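Local coordinates for protein endoglucanase (Clostridium thermocellum, PDB 2E4T) that hydrolyses beta-1,4-glucosidic bonds of cellulose and, probably, xyloglucan, as the family 44 glycoside hydrolase module of a larger cellulase, at residues I404-N409 and W477-G482; G370-A375 and L507-I512; A434-V439 and S444-I449. All blocks are in the same frame, centred on the assembly; numbering follows the deposited sequence. Where two conformers were deposited one is given.

Contact 1 of 3, residues I404-N409 and W477-G482; sequences INLYTN and WAFDRG
Leu406 spreads its two methyl branches over different parts of the strand opposite. Leu406 CD1 comes within 4.0 Å of the backbone oxygen Trp477 O, while Leu406 CD2 lies 4.1 Å from CE2 of the Phe479 ring, approached at a slant. With chi1 at -164°, CG of Leu406 swings away from its own backbone N and the fork is carried out from the helix toward 477-480. In Phe479, chi1 of 64° sets CG between backbone N and carbonyl carbon, and the ring meets Leu406 CD2 obliquely. It is a small contact, 128 Å² in all, of methyls against a ring and a main-chain oxygen, with the backbones well separated: CA of Leu406 and CA of Ala478 are 7.7 Å apart. Further out, Ala509 of strand 508-514 touches both Leu406 and Phe479, and Ile486 also packs on Phe479. The indole of Trp477 turns off to meet Tyr410. Helix 398-408 carries the zinc ligand Glu401, though the metal is about 13 Å from the Phe479 side chain. The last turn of helix 398-408 rests on the sheet of the beta domain, a helix-on-sheet interface where the TIM-like barrel meets that domain.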
# COMPACT_ATOMS: atom_id res chain seq x y z
N ILE A 404 -0.96 12.36 -4.56
CA ILE A 404 -1.72 12.00 -3.35
C ILE A 404 -2.63 13.18 -2.93
O ILE A 404 -3.84 12.99 -2.71
CB ILE A 404 -0.77 11.59 -2.20
CG1 ILE A 404 -0.01 10.32 -2.58
CG2 ILE A 404 -1.54 11.43 -0.91
CD1 ILE A 404 1.18 10.01 -1.67
N ASN A 405 -2.04 14.38 -2.78
CA ASN A 405 -2.85 15.53 -2.32
C ASN A 405 -3.97 15.86 -3.28
O ASN A 405 -4.99 16.44 -2.86
CB ASN A 405 -1.96 16.77 -2.11
CG ASN A 405 -1.23 16.72 -0.79
OD1 ASN A 405 -1.62 16.07 0.17
ND2 ASN A 405 -0.11 17.50 -0.75
N LEU A 406 -3.85 15.54 -4.57
CA LEU A 406 -4.94 15.81 -5.51
C LEU A 406 -6.23 15.08 -5.02
O LEU A 406 -7.35 15.57 -5.27
CB LEU A 406 -4.56 15.37 -6.90
CG LEU A 406 -5.45 15.94 -8.01
CD1 LEU A 406 -5.34 17.44 -8.16
CD2 LEU A 406 -5.13 15.21 -9.34
N TYR A 407 -6.05 13.92 -4.37
CA TYR A 407 -7.16 13.20 -3.78
C TYR A 407 -7.45 13.60 -2.35
O TYR A 407 -8.63 13.66 -1.95
CB TYR A 407 -6.92 11.69 -3.80
CG TYR A 407 -7.00 11.10 -5.19
CD1 TYR A 407 -8.18 10.44 -5.61
CD2 TYR A 407 -5.93 11.19 -6.08
CE1 TYR A 407 -8.28 9.89 -6.86
CE2 TYR A 407 -6.01 10.67 -7.36
CZ TYR A 407 -7.20 9.98 -7.76
OH TYR A 407 -7.33 9.46 -9.03
N THR A 408 -6.44 13.83 -1.52
CA THR A 408 -6.66 13.94 -0.09
C THR A 408 -6.76 15.36 0.43
O THR A 408 -7.23 15.55 1.58
CB THR A 408 -5.52 13.22 0.69
OG1 THR A 408 -4.33 13.96 0.34
CG2 THR A 408 -5.41 11.77 0.34
N ASN A 409 -6.27 16.34 -0.32
CA ASN A 409 -6.17 17.70 0.23
C ASN A 409 -5.87 18.62 -0.96
O ASN A 409 -4.77 19.22 -1.07
CB ASN A 409 -5.11 17.79 1.31
CG ASN A 409 -5.21 19.08 2.09
OD1 ASN A 409 -5.93 20.03 1.70
ND2 ASN A 409 -4.56 19.12 3.24
N TRP A 477 -8.71 22.37 -9.64
CA TRP A 477 -7.38 22.42 -9.07
C TRP A 477 -6.47 21.51 -9.89
O TRP A 477 -6.92 20.45 -10.35
CB TRP A 477 -7.40 21.97 -7.59
CG TRP A 477 -8.08 22.95 -6.70
CD1 TRP A 477 -7.42 23.84 -5.86
CD2 TRP A 477 -9.46 23.17 -6.48
NE1 TRP A 477 -8.30 24.56 -5.15
CE2 TRP A 477 -9.57 24.20 -5.51
CE3 TRP A 477 -10.63 22.59 -6.98
CZ2 TRP A 477 -10.80 24.67 -5.04
CZ3 TRP A 477 -11.86 23.03 -6.51
CH2 TRP A 477 -11.92 24.07 -5.58
N ALA A 478 -5.22 21.91 -10.12
CA ALA A 478 -4.38 21.10 -11.01
C ALA A 478 -2.91 21.25 -10.67
O ALA A 478 -2.48 22.24 -10.07
CB ALA A 478 -4.61 21.49 -12.48
N PHE A 479 -2.14 20.24 -11.12
CA PHE A 479 -0.69 20.36 -11.19
C PHE A 479 -0.22 19.96 -12.59
O PHE A 479 -0.95 19.35 -13.39
CB PHE A 479 0.05 19.57 -10.08
CG PHE A 479 -0.12 18.06 -10.15
CD1 PHE A 479 0.68 17.28 -10.98
CD2 PHE A 479 -1.06 17.41 -9.33
CE1 PHE A 479 0.58 15.91 -10.98
CE2 PHE A 479 -1.15 16.03 -9.32
CZ PHE A 479 -0.32 15.26 -10.14
N ASP A 480 1.02 20.37 -12.92
CA ASP A 480 1.51 20.25 -14.28
C ASP A 480 3.05 20.40 -14.24
O ASP A 480 3.63 20.45 -13.15
CB ASP A 480 0.82 21.24 -15.22
CG ASP A 480 0.94 22.66 -14.71
OD1 ASP A 480 2.00 23.02 -14.12
OD2 ASP A 480 -0.03 23.44 -14.93
N ARG A 481 3.69 20.50 -15.39
CA ARG A 481 5.17 20.64 -15.41
C ARG A 481 5.62 21.93 -14.79
O ARG A 481 6.79 22.03 -14.34
CB ARG A 481 5.70 20.49 -16.82
CG ARG A 481 5.77 19.05 -17.20
CD ARG A 481 6.07 18.83 -18.64
NE ARG A 481 4.98 19.28 -19.49
CZ ARG A 481 4.97 19.17 -20.82
NH1 ARG A 481 6.04 18.64 -21.44
NH2 ARG A 481 3.94 19.63 -21.51
N GLY A 482 4.80 22.96 -14.81
CA GLY A 482 5.22 24.23 -14.21
C GLY A 482 5.45 24.13 -12.72
O GLY A 482 6.32 24.84 -12.15

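Contact 2 of 3, residues G370-A375 and L507-I512; sequences GGIAQA and LTACHI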
# COMPACT_ATOMS: atom_id res chain seq x y z
N GLY A 370 5.62 10.92 -12.87
CA GLY A 370 5.42 10.23 -11.61
C GLY A 370 4.19 10.71 -10.89
O GLY A 370 3.49 9.93 -10.21
N GLY A 371 3.85 12.00 -11.03
CA GLY A 371 2.63 12.53 -10.41
C GLY A 371 1.37 12.07 -11.12
O GLY A 371 0.36 11.72 -10.47
N ILE A 372 1.38 12.09 -12.45
CA ILE A 372 0.23 11.61 -13.20
C ILE A 372 0.04 10.11 -12.96
O ILE A 372 -1.09 9.66 -12.71
CB ILE A 372 0.35 11.97 -14.69
CG1 ILE A 372 0.31 13.51 -14.86
CG2 ILE A 372 -0.78 11.29 -15.47
CD1 ILE A 372 0.57 13.98 -16.29
N ALA A 373 1.11 9.33 -13.03
CA ALA A 373 0.97 7.89 -12.76
C ALA A 373 0.44 7.66 -11.35
O ALA A 373 -0.43 6.79 -11.15
CB ALA A 373 2.29 7.16 -12.99
N GLN A 374 0.96 8.41 -10.36
CA GLN A 374 0.47 8.25 -8.99
C GLN A 374 -1.03 8.53 -8.91
O GLN A 374 -1.80 7.78 -8.28
CB GLN A 374 1.25 9.19 -8.06
CG GLN A 374 0.75 9.11 -6.60
CD GLN A 374 1.06 7.78 -5.96
OE1 GLN A 374 1.89 7.00 -6.43
NE2 GLN A 374 0.39 7.51 -4.84
N ALA A 375 -1.47 9.66 -9.52
CA ALA A 375 -2.90 9.98 -9.48
C ALA A 375 -3.71 8.89 -10.17
O ALA A 375 -4.85 8.56 -9.77
CB ALA A 375 -3.14 11.35 -10.11
N LEU A 507 0.19 16.74 -20.32
CA LEU A 507 0.78 16.31 -19.05
C LEU A 507 0.29 17.19 -17.88
O LEU A 507 1.05 17.83 -17.17
CB LEU A 507 2.31 16.29 -19.10
CG LEU A 507 2.86 15.33 -20.17
CD1 LEU A 507 4.41 15.40 -20.16
CD2 LEU A 507 2.36 13.90 -20.01
N THR A 508 -1.03 17.12 -17.67
CA THR A 508 -1.67 17.85 -16.58
C THR A 508 -2.62 16.91 -15.83
O THR A 508 -3.29 16.08 -16.47
CB THR A 508 -2.45 19.04 -17.16
OG1 THR A 508 -1.50 19.93 -17.73
CG2 THR A 508 -3.22 19.90 -16.10
N ALA A 509 -2.71 17.10 -14.53
CA ALA A 509 -3.62 16.38 -13.68
C ALA A 509 -4.55 17.37 -13.01
O ALA A 509 -4.09 18.30 -12.35
CB ALA A 509 -2.85 15.61 -12.59
N CYS A 510 -5.87 17.17 -13.17
CA CYS A 510 -6.84 18.08 -12.63
C CYS A 510 -7.85 17.36 -11.72
O CYS A 510 -8.13 16.18 -11.89
CB CYS A 510 -7.79 18.58 -13.83
SG CYS A 510 -6.96 19.34 -15.21
N HIS A 511 -8.38 18.16 -10.79
CA HIS A 511 -9.51 17.74 -9.94
C HIS A 511 -10.58 18.81 -10.15
O HIS A 511 -10.38 19.98 -9.83
CB HIS A 511 -9.06 17.68 -8.48
CG HIS A 511 -10.07 17.07 -7.55
ND1 HIS A 511 -9.67 16.42 -6.41
CD2 HIS A 511 -11.45 17.07 -7.51
CE1 HIS A 511 -10.76 16.04 -5.73
NE2 HIS A 511 -11.86 16.40 -6.37
N ILE A 512 -11.72 18.36 -10.72
CA ILE A 512 -12.85 19.24 -11.02
C ILE A 512 -13.92 18.93 -9.95
O ILE A 512 -14.20 17.77 -9.67
CB ILE A 512 -13.41 18.94 -12.41
CG1 ILE A 512 -12.33 19.10 -13.48
CG2 ILE A 512 -14.64 19.82 -12.70
CD1 ILE A 512 -12.76 18.59 -14.86
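Residues 370-375 of helix 368-384 approach the start of strand 508-514, coming nearest where CA of Ile372 and CA of Ala509 are 6.1 Å apart. The helix is regular here, Gln374 N bonding to Gly370 O and Ala375 N to Gly371 O. Near the beginning of the strand, by contrast, the chain is irregular: Leu507 has positive phi and psi (45° and 63°), and it and Thr508 together face Asn452 in a G1 beta bulge. This is where a helix of the TIM-like barrel part packs on the beta domain, and its contact falls on the bulge and on Ala509. Ile372 does most of the work. Its CG1-CD1 arm is extended, chi2 174°, and thrusts CD1 against the main chain of the bulge, Ile372 CD1 lying 3.6 Å from Leu507 C and 3.8 Å from Thr508 N. Ile372 CD1 also lies 4.0 Å from Leu507 CB and 4.1 Å from Leu507 CD2. Lower on the arm, Ile372 CG1 lies 4.4 Å from Ala509 CB, whose small methyl points toward the helix. Leu311 of helix 304-312 touches both Ile372 and Leu507, extending the apolar cluster, while Ala509 is flanked by Leu406, Phe479 and Leu451. The CB of Thr508 points away from helix 368-384, and in the conformer given its hydroxyl is hydrogen-bonded to the carbonyl of Ala506.

Contact 3 of 3, residues A434-V439 and S444-I449; sequences AYASIV and SKLHII
Ser437 sets its small hydroxymethyl against the base of the His447 side chain, Ser437 OG lying 3.4 Å from His447 CB on the face they share with Tyr435 and Ile449. Further along this face, Ile449 CB fits against the edge of the Tyr435 ring. The other face is lowest at the Ala436 methyl. Leu446 CD1 leans over it, 4.2 Å from Ala436 CB, and Ile448 CG1 borders it on the same face. The Leu446 branch gets there because CG lies anti to its backbone N (chi1 173°), and Leu446 CD1 then rests against Ile438 CG2 at 4.0 Å and Ser437 O at 3.5 Å. Two reciprocal pairs of backbone hydrogen bonds, Tyr435 with Ile449 and Ser437 with His447, fix this antiparallel register, with Ala436 and Ile448 as the non-hydrogen-bonded pair between them. Toward the turn, a water bridges the strands, donating to Lys445 O at 2.7 Å and accepting from Val439 N. The hairpin lies between strands 420-426 and 508-514 in the sheet. Residues of strand 8-22 pack on Ala434, Ile438, Leu446 and Ile448, while on the opposite face His447 bonds to His511 and Tyr435 OH reaches Asp376 of helix 368-384.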
# COMPACT_ATOMS: atom_id res chain seq x y z
N ALA A 434 -9.91 9.08 -16.29
CA ALA A 434 -10.85 9.91 -15.58
C ALA A 434 -11.54 9.05 -14.54
O ALA A 434 -11.97 7.94 -14.83
CB ALA A 434 -11.88 10.57 -16.55
N TYR A 435 -11.66 9.63 -13.33
CA TYR A 435 -12.33 8.97 -12.22
C TYR A 435 -13.32 9.94 -11.62
O TYR A 435 -13.01 11.12 -11.46
CB TYR A 435 -11.30 8.56 -11.11
CG TYR A 435 -10.21 7.71 -11.69
CD1 TYR A 435 -10.42 6.34 -11.92
CD2 TYR A 435 -8.98 8.25 -12.12
CE1 TYR A 435 -9.47 5.56 -12.53
CE2 TYR A 435 -8.03 7.49 -12.75
CZ TYR A 435 -8.29 6.15 -12.98
OH TYR A 435 -7.39 5.33 -13.66
N ALA A 436 -14.51 9.45 -11.24
CA ALA A 436 -15.53 10.33 -10.70
C ALA A 436 -16.05 9.75 -9.36
O ALA A 436 -16.06 8.53 -9.16
CB ALA A 436 -16.70 10.50 -11.66
N SER A 437 -16.46 10.68 -8.49
CA SER A 437 -16.99 10.25 -7.21
C SER A 437 -17.95 11.32 -6.69
O SER A 437 -17.97 12.49 -7.08
CB SER A 437 -15.86 10.07 -6.19
OG SER A 437 -15.16 11.31 -6.00
N ILE A 438 -18.76 10.84 -5.73
CA ILE A 438 -19.68 11.68 -4.95
C ILE A 438 -19.38 11.42 -3.47
O ILE A 438 -18.53 10.61 -3.10
CB ILE A 438 -21.15 11.40 -5.33
CG1 ILE A 438 -21.55 9.97 -4.97
CG2 ILE A 438 -21.35 11.74 -6.80
CD1 ILE A 438 -23.03 9.65 -5.26
N VAL A 439 -20.13 12.10 -2.58
CA VAL A 439 -19.95 11.99 -1.15
C VAL A 439 -21.12 11.19 -0.59
O VAL A 439 -22.28 11.64 -0.67
CB VAL A 439 -19.85 13.35 -0.49
CG1 VAL A 439 -19.66 13.21 1.03
CG2 VAL A 439 -18.71 14.16 -1.14
N SER A 444 -24.81 15.89 -5.00
CA SER A 444 -24.82 17.36 -5.10
C SER A 444 -23.47 17.93 -5.53
O SER A 444 -23.43 18.95 -6.22
CB SER A 444 -25.20 17.95 -3.74
OG SER A 444 -26.52 17.61 -3.40
N LYS A 445 -22.37 17.33 -5.07
CA LYS A 445 -21.02 17.70 -5.53
C LYS A 445 -20.43 16.48 -6.21
O LYS A 445 -20.35 15.39 -5.64
CB LYS A 445 -20.16 18.15 -4.37
CG LYS A 445 -20.70 19.37 -3.67
CD LYS A 445 -19.64 20.08 -2.83
CE LYS A 445 -20.17 21.35 -2.12
NZ LYS A 445 -19.16 21.79 -1.11
N LEU A 446 -20.05 16.70 -7.46
CA LEU A 446 -19.45 15.63 -8.27
C LEU A 446 -17.98 15.96 -8.47
O LEU A 446 -17.63 17.02 -8.99
CB LEU A 446 -20.18 15.55 -9.62
CG LEU A 446 -19.58 14.62 -10.65
CD1 LEU A 446 -19.54 13.14 -10.13
CD2 LEU A 446 -20.38 14.68 -11.94
N HIS A 447 -17.13 15.04 -8.02
CA HIS A 447 -15.69 15.17 -8.13
C HIS A 447 -15.16 14.37 -9.30
O HIS A 447 -15.56 13.21 -9.47
CB HIS A 447 -15.04 14.62 -6.84
CG HIS A 447 -15.31 15.46 -5.65
ND1 HIS A 447 -14.39 16.34 -5.16
CD2 HIS A 447 -16.41 15.55 -4.86
CE1 HIS A 447 -14.92 16.96 -4.11
NE2 HIS A 447 -16.15 16.50 -3.90
N ILE A 448 -14.25 14.98 -10.09
CA ILE A 448 -13.69 14.30 -11.23
C ILE A 448 -12.18 14.50 -11.22
O ILE A 448 -11.70 15.65 -11.22
CB ILE A 448 -14.25 14.83 -12.59
CG1 ILE A 448 -15.78 14.74 -12.61
CG2 ILE A 448 -13.63 14.08 -13.74
CD1 ILE A 448 -16.40 15.56 -13.74
N ILE A 449 -11.42 13.41 -11.24
CA ILE A 449 -9.97 13.48 -11.50
C ILE A 449 -9.79 13.20 -12.97
O ILE A 449 -10.27 12.19 -13.51
CB ILE A 449 -9.19 12.36 -10.69
CG1 ILE A 449 -9.33 12.54 -9.19
CG2 ILE A 449 -7.77 12.34 -11.12
CD1 ILE A 449 -8.75 13.79 -8.72
O HOH W 1 -21.46 14.96 -3.24

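All three contacts reach the same sheet of the beta domain, but by different means. Contacts 1 and 2 are small, buried and largely apolar, each laying a helix of the barrel part on the sheet; their strands, 474-480 and 508-514, are neighbours and their centres lie about 7 Å apart. Contact 3, its centre about 15 Å from each of the others, belongs to the sheet itself: backbone hydrogen bonds dominate, and its turn end, with Val439 and Lys445, is exposed. His511 ties the three together through both ring nitrogens, ND1 to Leu406 O and NE2 to His447. Tyr407 of helix 398-408 is hydrogen-bonded through OH to Ala375 O of helix 368-384, and the same hydroxyl packs on Ile449.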